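Local coordinates for protein titin (Homo sapiens, PDB 5JDD) that spans the muscle sarcomere and probably acts as its passive spring, here through a tandem of three immunoglobulin domains from the I-band, at residues T14-A19 against E89-T94; K209-G214 against D246-A251. All coordinates share one frame; numbering follows the deposited sequence.

Contact 1: T14-A19 against E89-T94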
loop_
_atom_site.group_PDB
_atom_site.type_symbol
_atom_site.label_atom_id
_atom_site.label_comp_id
_atom_site.label_asym_id
_atom_site.label_seq_id
_atom_site.Cartn_x
_atom_site.Cartn_y
_atom_site.Cartn_z
ATOM N N THR A 14 -15.624 -23.727 8.351
ATOM C CA THR A 14 -15.371 -22.357 7.937
ATOM C C THR A 14 -14.054 -22.385 7.185
ATOM O O THR A 14 -13.054 -22.872 7.712
ATOM C CB THR A 14 -15.260 -21.428 9.144
ATOM O OG1 THR A 14 -16.525 -21.378 9.812
ATOM C CG2 THR A 14 -14.877 -20.021 8.707
ATOM N N ALA A 15 -14.046 -21.886 5.952
ATOM C CA ALA A 15 -12.855 -21.948 5.125
ATOM C C ALA A 15 -12.793 -20.775 4.163
ATOM O O ALA A 15 -13.816 -20.167 3.825
ATOM C CB ALA A 15 -12.817 -23.256 4.347
ATOM N N LEU A 16 -11.583 -20.467 3.716
ATOM C CA LEU A 16 -11.363 -19.413 2.744
ATOM C C LEU A 16 -11.836 -19.825 1.360
ATOM O O LEU A 16 -11.737 -20.994 0.979
ATOM C CB LEU A 16 -9.881 -19.044 2.701
ATOM C CG LEU A 16 -9.500 -17.993 3.737
ATOM C CD1 LEU A 16 -8.003 -17.998 4.009
ATOM C CD2 LEU A 16 -9.940 -16.629 3.229
ATOM N N GLU A 17 -12.349 -18.852 0.615
ATOM C CA GLU A 17 -12.682 -19.048 -0.785
ATOM C C GLU A 17 -11.502 -19.722 -1.494
ATOM O O GLU A 17 -10.334 -19.423 -1.189
ATOM C CB GLU A 17 -13.008 -17.691 -1.420
ATOM C CG GLU A 17 -13.464 -17.762 -2.866
ATOM C CD GLU A 17 -14.041 -16.454 -3.384
ATOM O OE1 GLU A 17 -14.075 -15.446 -2.636
ATOM O OE2 GLU A 17 -14.475 -16.442 -4.557
ATOM N N ASN A 18 -11.825 -20.656 -2.394
ATOM C CA ASN A 18 -10.855 -21.446 -3.174
ATOM C C ASN A 18 -10.242 -22.638 -2.413
ATOM O O ASN A 18 -9.488 -23.416 -2.992
ATOM C CB ASN A 18 -9.773 -20.573 -3.837
ATOM C CG ASN A 18 -10.357 -19.458 -4.691
ATOM O OD1 ASN A 18 -10.081 -18.276 -4.464
ATOM N ND2 ASN A 18 -11.171 -19.827 -5.675
ATOM N N ALA A 19 -10.586 -22.804 -1.137
ATOM C CA ALA A 19 -10.127 -23.976 -0.389
ATOM C C ALA A 19 -10.863 -25.231 -0.830
ATOM O O ALA A 19 -11.929 -25.163 -1.453
ATOM C CB ALA A 19 -10.305 -23.780 1.111
ATOM N N GLU A 89 -15.267 -17.795 3.994
ATOM C CA GLU A 89 -14.671 -16.494 4.261
ATOM C C GLU A 89 -14.129 -15.942 2.944
ATOM O O GLU A 89 -13.561 -16.686 2.142
ATOM C CB GLU A 89 -13.584 -16.569 5.349
ATOM C CG GLU A 89 -14.148 -16.923 6.731
ATOM C CD GLU A 89 -13.173 -16.695 7.878
ATOM O OE1 GLU A 89 -12.004 -16.333 7.633
ATOM O OE2 GLU A 89 -13.586 -16.892 9.045
ATOM N N THR A 90 -14.343 -14.657 2.696
ATOM C CA THR A 90 -13.796 -14.021 1.517
ATOM C C THR A 90 -12.785 -12.975 1.944
ATOM O O THR A 90 -12.885 -12.417 3.042
ATOM C CB THR A 90 -14.893 -13.343 0.685
ATOM O OG1 THR A 90 -15.490 -12.296 1.462
ATOM C CG2 THR A 90 -15.952 -14.351 0.275
ATOM N N LEU A 91 -11.811 -12.709 1.082
ATOM C CA LEU A 91 -10.819 -11.670 1.350
ATOM C C LEU A 91 -11.478 -10.319 1.164
ATOM O O LEU A 91 -12.086 -10.054 0.123
ATOM C CB LEU A 91 -9.655 -11.790 0.381
ATOM C CG LEU A 91 -8.867 -13.102 0.401
ATOM C CD1 LEU A 91 -7.758 -13.090 -0.642
ATOM C CD2 LEU A 91 -8.288 -13.398 1.780
ATOM N N HIS A 92 -11.369 -9.458 2.168
ATOM C CA HIS A 92 -11.985 -8.142 2.060
ATOM C C HIS A 92 -11.242 -7.082 2.847
ATOM O O HIS A 92 -10.421 -7.383 3.716
ATOM C CB HIS A 92 -13.458 -8.197 2.500
ATOM C CG HIS A 92 -13.657 -8.643 3.918
ATOM N ND1 HIS A 92 -13.748 -9.972 4.275
ATOM C CD2 HIS A 92 -13.801 -7.936 5.066
ATOM C CE1 HIS A 92 -13.935 -10.065 5.582
ATOM N NE2 HIS A 92 -13.974 -8.844 6.084
ATOM N N ILE A 93 -11.546 -5.828 2.534
ATOM C CA ILE A 93 -10.930 -4.677 3.181
ATOM C C ILE A 93 -11.606 -4.412 4.525
ATOM O O ILE A 93 -12.838 -4.413 4.608
ATOM C CB ILE A 93 -11.082 -3.429 2.299
ATOM C CG1 ILE A 93 -10.408 -3.633 0.933
ATOM C CG2 ILE A 93 -10.514 -2.198 2.995
ATOM C CD1 ILE A 93 -8.910 -3.862 1.006
ATOM N N THR A 94 -10.812 -4.202 5.578
ATOM C CA THR A 94 -11.374 -3.866 6.894
ATOM C C THR A 94 -11.058 -2.442 7.346
ATOM O O THR A 94 -11.670 -1.943 8.280
ATOM C CB THR A 94 -10.903 -4.816 7.999
ATOM O OG1 THR A 94 -9.509 -4.601 8.230
ATOM C CG2 THR A 94 -11.139 -6.281 7.606
HETATM O O HOH W 1 -12.043 -14.033 -1.446
#

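Contact 2: K209-G214 against D246-A251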
loop_
_atom_site.group_PDB
_atom_site.type_symbol
_atom_site.label_atom_id
_atom_site.label_comp_id
_atom_site.label_asym_id
_atom_site.label_seq_id
_atom_site.Cartn_x
_atom_site.Cartn_y
_atom_site.Cartn_z
ATOM N N LYS A 209 18.340 22.516 -3.336
ATOM C CA LYS A 209 19.746 22.710 -3.671
ATOM C C LYS A 209 19.992 24.180 -3.968
ATOM O O LYS A 209 19.056 24.966 -4.173
ATOM C CB LYS A 209 20.162 21.855 -4.866
ATOM C CG LYS A 209 19.474 22.241 -6.144
ATOM C CD LYS A 209 19.687 21.182 -7.220
ATOM C CE LYS A 209 18.851 21.513 -8.449
ATOM N NZ LYS A 209 18.977 20.469 -9.508
ATOM N N TRP A 210 21.258 24.554 -3.971
ATOM C CA TRP A 210 21.657 25.903 -4.339
ATOM C C TRP A 210 22.550 25.849 -5.556
ATOM O O TRP A 210 23.375 24.931 -5.688
ATOM C CB TRP A 210 22.440 26.549 -3.201
ATOM C CG TRP A 210 21.640 26.834 -1.956
ATOM C CD1 TRP A 210 21.343 25.954 -0.945
ATOM C CD2 TRP A 210 21.065 28.091 -1.575
ATOM N NE1 TRP A 210 20.609 26.593 0.035
ATOM C CE2 TRP A 210 20.436 27.905 -0.326
ATOM C CE3 TRP A 210 21.027 29.361 -2.168
ATOM C CZ2 TRP A 210 19.764 28.942 0.342
ATOM C CZ3 TRP A 210 20.360 30.394 -1.500
ATOM C CH2 TRP A 210 19.746 30.175 -0.257
ATOM N N LEU A 211 22.384 26.823 -6.446
ATOM C CA LEU A 211 23.210 26.919 -7.642
ATOM C C LEU A 211 23.985 28.216 -7.642
ATOM O O LEU A 211 23.490 29.257 -7.175
ATOM C CB LEU A 211 22.338 26.902 -8.903
ATOM C CG LEU A 211 21.208 25.869 -8.988
ATOM C CD1 LEU A 211 20.417 26.040 -10.290
ATOM C CD2 LEU A 211 21.753 24.450 -8.879
ATOM N N LYS A 212 25.193 28.156 -8.197
ATOM C CA LYS A 212 26.013 29.331 -8.471
ATOM C C LYS A 212 26.162 29.400 -9.983
ATOM O O LYS A 212 26.742 28.496 -10.591
ATOM C CB LYS A 212 27.380 29.197 -7.798
ATOM C CG LYS A 212 28.347 30.348 -8.109
ATOM C CD LYS A 212 29.711 30.068 -7.525
ATOM C CE LYS A 212 30.666 31.232 -7.770
ATOM N NZ LYS A 212 32.004 30.872 -7.198
ATOM N N ASN A 213 25.617 30.451 -10.587
ATOM C CA ASN A 213 25.525 30.533 -12.047
ATOM C C ASN A 213 25.027 29.226 -12.675
ATOM O O ASN A 213 25.585 28.745 -13.660
ATOM C CB ASN A 213 26.862 30.970 -12.658
ATOM C CG ASN A 213 27.296 32.333 -12.183
ATOM O OD1 ASN A 213 26.464 33.196 -11.905
ATOM N ND2 ASN A 213 28.609 32.537 -12.089
ATOM N N GLY A 214 23.993 28.643 -12.074
ATOM C CA GLY A 214 23.372 27.450 -12.621
ATOM C C GLY A 214 24.029 26.124 -12.258
ATOM O O GLY A 214 23.522 25.060 -12.624
ATOM N N ASP A 246 25.493 34.904 -9.633
ATOM C CA ASP A 246 24.067 34.788 -9.377
ATOM C C ASP A 246 23.807 33.479 -8.647
ATOM O O ASP A 246 24.282 32.416 -9.068
ATOM C CB ASP A 246 23.265 34.800 -10.677
ATOM C CG ASP A 246 23.397 36.092 -11.440
ATOM O OD1 ASP A 246 23.680 37.137 -10.816
ATOM O OD2 ASP A 246 23.222 36.050 -12.676
ATOM N N TYR A 247 23.046 33.554 -7.561
ATOM C CA TYR A 247 22.759 32.380 -6.757
ATOM C C TYR A 247 21.288 32.038 -6.831
ATOM O O TYR A 247 20.436 32.935 -6.801
ATOM C CB TYR A 247 23.203 32.623 -5.312
ATOM C CG TYR A 247 24.699 32.693 -5.203
ATOM C CD1 TYR A 247 25.389 33.878 -5.453
ATOM C CD2 TYR A 247 25.435 31.558 -4.903
ATOM C CE1 TYR A 247 26.784 33.928 -5.386
ATOM C CE2 TYR A 247 26.827 31.606 -4.806
ATOM C CZ TYR A 247 27.490 32.792 -5.064
ATOM O OH TYR A 247 28.865 32.835 -4.993
ATOM N N THR A 248 20.994 30.740 -6.941
ATOM C CA THR A 248 19.620 30.284 -7.077
ATOM C C THR A 248 19.313 29.215 -6.039
ATOM O O THR A 248 20.053 28.241 -5.888
ATOM C CB THR A 248 19.351 29.694 -8.473
ATOM O OG1 THR A 248 19.664 30.672 -9.477
ATOM C CG2 THR A 248 17.889 29.278 -8.616
ATOM N N PHE A 249 18.216 29.407 -5.318
ATOM C CA PHE A 249 17.683 28.373 -4.455
ATOM C C PHE A 249 16.640 27.619 -5.260
ATOM O O PHE A 249 15.787 28.246 -5.906
ATOM C CB PHE A 249 17.053 29.007 -3.215
ATOM C CG PHE A 249 16.284 28.041 -2.362
ATOM C CD1 PHE A 249 16.930 27.272 -1.402
ATOM C CD2 PHE A 249 14.911 27.924 -2.504
ATOM C CE1 PHE A 249 16.209 26.388 -0.598
ATOM C CE2 PHE A 249 14.189 27.036 -1.716
ATOM C CZ PHE A 249 14.841 26.268 -0.756
ATOM N N VAL A 250 16.711 26.289 -5.227
ATOM C CA VAL A 250 15.771 25.443 -5.956
ATOM C C VAL A 250 15.131 24.424 -5.029
ATOM O O VAL A 250 15.830 23.686 -4.348
ATOM C CB VAL A 250 16.472 24.654 -7.073
ATOM C CG1 VAL A 250 15.472 23.758 -7.808
ATOM C CG2 VAL A 250 17.171 25.589 -8.043
ATOM N N ALA A 251 13.803 24.372 -5.005
ATOM C CA ALA A 251 13.105 23.340 -4.247
ATOM C C ALA A 251 11.869 22.925 -5.007
ATOM O O ALA A 251 10.963 23.740 -5.194
ATOM C CB ALA A 251 12.718 23.847 -2.870
HETATM O O HOH W 2 30.894 31.201 -4.413
HETATM O O HOH W 3 22.362 30.581 -10.399
#

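Contact 1: T14-A19 against E89-T94
Glu-89 is gripped through its backbone by the two residues that flank Leu-16. Glu-89 N donates to Ala-15 O at 2.8 Å, with the donor tilted 31° from the carbonyl plane. Glu-89 O accepts from Glu-17 N at 2.9 Å. That second bond is straighter at the acceptor, with a C=O...N angle of 169°. Leu-16 CA-H adds a softer contact to the same Glu-89 O. Leu-16 O is used within its own segment: it takes Ala-19 N at 3.0 Å and closes a type II turn from Leu-16 to Ala-19.

The Glu-17 side chain reaches across from this turn. CG lies anti to the backbone N (chi1 -176°) and the chain stays extended, which brings the carboxylate beside the Thr-90 methyl. Glu-17 OE1 accepts a bond from a water at 2.7 Å. That water accepts in turn from Leu-91 N at 2.9 Å, so a single water joins acid and amide. Beyond it, His-92 ND1 donates to Thr-90 O at 2.9 Å from above the carbonyl plane.

The Glu-89 side chain has its polar end engaged outside the two segments: OE1 is hydrogen-bonded to His-116 NE2. OE2 lies beside the Thr-14 methyl, with OE2 and Thr-14 CG2 3.4 Å apart. Leu-16 and Leu-91 cross at about a right angle and meet through their CD2 methyls. Both leucines also touch His-116.

The contact sits where the chain leaves the first domain for the second. Thr-14 to Leu-16 form an outer strand running parallel to strand 80-89. This is the parallel A'-G pairing of the immunoglobulin I-set fold.

Contact 2: K209-G214 against D246-A251
Lys-209 and Val-250 lie side by side and point the same way. They are an antiparallel hydrogen-bonded pair: Lys-209 N donates to Val-250 O, and Val-250 N donates to Lys-209 O, both at 2.9 Å. The first torsion of Lys-209 (chi1 65°) puts CG between the backbone N and the carbonyl carbon. Lys-209 CG then meets Val-250 CB at 4.0 Å, and Lys-209 CE reaches Val-250 CG1.

Leu-211 is on the same face. Leu-211 CD1 touches Val-250 CG2 at 4.0 Å, and the two side chains cross obliquely. Leu-211 N donates to Thr-248 O at 2.8 Å, and Thr-248 N donates back to Leu-211 O.

These are the C and F strands of an immunoglobulin I-set domain. On the other face is the core tryptophan of the fold, Trp-210. Phe-249 presents its edge to the Trp-210 face, an edge-to-face pair with planes at 68°. On the same face as Trp-210, the Lys-212 chain runs along Tyr-247. Tyr-247 OH bonds to Asp-243 O, as in a tyrosine corner, and Lys-212 NZ to Gly-242 O.

At the far end, Asn-213 N donates to Asp-246 O. Asn-213 OD1 accepts Asp-246 N at 3.0 Å, so a side chain does the work of a carbonyl.

In the fold
Contact 1 and contact 2 lie far apart in an elongated chain, on opposite sides of its centre. Their centres are 56 Å apart, and their nearest atoms are about 34 Å apart. They follow one another along the chain, and most of the second domain stands between them. Contact 1 spans the junction of the first and second domains, and contact 2 belongs to the sheet of the third. The mixed sheets of the three domains share one strand order. In the third domain the pairing like that of contact 1 is strand 187-190 with strand 254-263. Strand 254-263 is also next to strand 245-251 of contact 2.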